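Local structure of putative type III secretion protein YscO (Vibrio parahaemolyticus, 4MH6) at residues A66-W71 with A101-R106. The protein is of unknown function in detail but, as a YscO-family coiled-coil protein, probably takes part in type III secretion. Sequence-based numbering, arbitrary orientation.
Sequences ADYHVW and ALLRER
Tyr68, the one side chain of 66-71 that touches 101-106, overlaps Leu103 and Arg106 with the outer end of its ring. Its CG lies anti to the backbone N (chi1 -169°), which carries the phenol toward the other helix. There Tyr68 OH lies 3.1 Å from Leu103 O. Leu103 O lies at the ring edge, in its plane, 3.2 Å from Tyr68 CE2.

Arg106 meets the same ring with the root of its side chain: Arg106 CG is 3.4 Å from Tyr68 CZ, approaching obliquely. The arginine chain crosses the tyrosine at about a right angle; the contact is made by the aliphatic CB and CG, whereas Arg106 NE is 5.1 Å from Tyr68 CZ, and the guanidinium plane stands 86° from the ring. The Leu103 side chain adds its CD2, 3.7 Å from Tyr68 OH, and also packs on Arg72 and Glu75 of helix 18-84.

Only 164 Å² is buried, both sides summed, and the nearest CA atoms, those of Tyr68 and Arg106, are 8.7 Å apart. Nearby, His69 ND1 hydrogen-bonds Glu107 and Arg104 forms a salt bridge with Glu76, further links between helices 18-84 and 90-167. One tyrosine reaching between these two long helices, joined by a short non-helical connection, belongs to an antiparallel helical hairpin, consistent with the predicted coiled coil.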
# COMPACT_ATOMS: atom_id res chain seq x y z
N ALA A 66 -4.82 12.31 23.98
CA ALA A 66 -4.27 13.55 24.52
C ALA A 66 -5.36 14.27 25.28
O ALA A 66 -5.20 14.61 26.45
CB ALA A 66 -3.71 14.40 23.43
N ASP A 67 -6.50 14.46 24.61
CA ASP A 67 -7.65 15.13 25.20
C ASP A 67 -8.20 14.44 26.42
O ASP A 67 -8.44 15.07 27.45
CB ASP A 67 -8.78 15.20 24.19
CG ASP A 67 -8.50 16.18 23.08
OD1 ASP A 67 -7.45 16.86 23.15
OD2 ASP A 67 -9.35 16.29 22.15
N TYR A 68 -8.44 13.14 26.28
CA TYR A 68 -9.02 12.36 27.35
C TYR A 68 -8.14 12.37 28.58
O TYR A 68 -8.61 12.55 29.70
CB TYR A 68 -9.24 10.92 26.89
CG TYR A 68 -10.08 10.15 27.86
CD1 TYR A 68 -11.46 10.20 27.80
CD2 TYR A 68 -9.49 9.36 28.87
CE1 TYR A 68 -12.24 9.50 28.69
CE2 TYR A 68 -10.26 8.64 29.77
CZ TYR A 68 -11.64 8.71 29.67
OH TYR A 68 -12.45 8.03 30.53
N HIS A 69 -6.85 12.18 28.35
CA HIS A 69 -5.87 12.12 29.42
C HIS A 69 -5.98 13.28 30.41
O HIS A 69 -5.87 13.09 31.64
CB HIS A 69 -4.48 12.10 28.79
CG HIS A 69 -3.39 12.07 29.79
ND1 HIS A 69 -3.07 10.94 30.52
CD2 HIS A 69 -2.53 13.04 30.21
CE1 HIS A 69 -2.07 11.22 31.33
NE2 HIS A 69 -1.72 12.48 31.16
N VAL A 70 -6.19 14.48 29.87
CA VAL A 70 -6.32 15.69 30.67
C VAL A 70 -7.57 15.63 31.55
O VAL A 70 -7.52 15.94 32.74
CB VAL A 70 -6.38 16.95 29.76
CG1 VAL A 70 -6.48 18.20 30.61
CG2 VAL A 70 -5.14 17.04 28.90
N TRP A 71 -8.70 15.25 30.97
CA TRP A 71 -9.91 15.14 31.75
C TRP A 71 -9.75 14.03 32.78
O TRP A 71 -10.12 14.20 33.94
CB TRP A 71 -11.14 14.84 30.88
CG TRP A 71 -11.61 15.98 30.12
CD1 TRP A 71 -11.22 16.35 28.85
CD2 TRP A 71 -12.58 16.96 30.53
NE1 TRP A 71 -11.89 17.48 28.45
CE2 TRP A 71 -12.73 17.88 29.46
CE3 TRP A 71 -13.34 17.14 31.69
CZ2 TRP A 71 -13.61 18.96 29.52
CZ3 TRP A 71 -14.22 18.23 31.75
CH2 TRP A 71 -14.34 19.13 30.67
N ALA A 101 -11.49 3.59 38.11
CA ALA A 101 -11.10 2.45 37.33
C ALA A 101 -11.68 2.57 35.93
O ALA A 101 -10.95 2.42 34.95
CB ALA A 101 -11.59 1.17 38.00
N LEU A 102 -12.97 2.87 35.83
CA LEU A 102 -13.61 2.99 34.52
C LEU A 102 -12.99 4.10 33.67
O LEU A 102 -12.84 3.96 32.46
CB LEU A 102 -15.12 3.17 34.68
CG LEU A 102 -15.84 1.90 35.17
CD1 LEU A 102 -17.25 2.19 35.67
CD2 LEU A 102 -15.87 0.81 34.10
N LEU A 103 -12.66 5.20 34.32
CA LEU A 103 -12.03 6.33 33.65
C LEU A 103 -10.67 5.90 33.10
O LEU A 103 -10.31 6.26 31.98
CB LEU A 103 -11.84 7.48 34.64
CG LEU A 103 -13.10 8.25 35.04
CD1 LEU A 103 -12.84 9.17 36.22
CD2 LEU A 103 -13.64 9.04 33.87
N ARG A 104 -9.93 5.14 33.89
CA ARG A 104 -8.63 4.65 33.47
C ARG A 104 -8.71 3.57 32.39
O ARG A 104 -7.83 3.48 31.53
CB ARG A 104 -7.88 4.11 34.67
CG ARG A 104 -7.44 5.18 35.62
CD ARG A 104 -6.95 4.54 36.87
NE ARG A 104 -6.40 5.49 37.82
CZ ARG A 104 -5.96 5.17 39.03
NH1 ARG A 104 -6.04 3.91 39.45
NH2 ARG A 104 -5.45 6.10 39.83
N GLU A 105 -9.74 2.72 32.45
CA GLU A 105 -9.90 1.68 31.45
C GLU A 105 -10.15 2.30 30.09
O GLU A 105 -9.69 1.81 29.07
CB GLU A 105 -11.09 0.76 31.76
CG GLU A 105 -10.90 -0.19 32.93
CD GLU A 105 -12.08 -1.13 33.11
OE1 GLU A 105 -12.95 -1.20 32.21
OE2 GLU A 105 -12.15 -1.82 34.15
N ARG A 106 -10.91 3.38 30.09
CA ARG A 106 -11.26 4.07 28.87
C ARG A 106 -10.01 4.67 28.25
O ARG A 106 -9.86 4.68 27.05
CB ARG A 106 -12.30 5.13 29.18
CG ARG A 106 -12.71 5.99 28.02
CD ARG A 106 -13.13 5.17 26.81
NE ARG A 106 -13.64 6.06 25.78
CZ ARG A 106 -13.85 5.71 24.51
NH1 ARG A 106 -14.31 6.63 23.66
NH2 ARG A 106 -13.58 4.47 24.08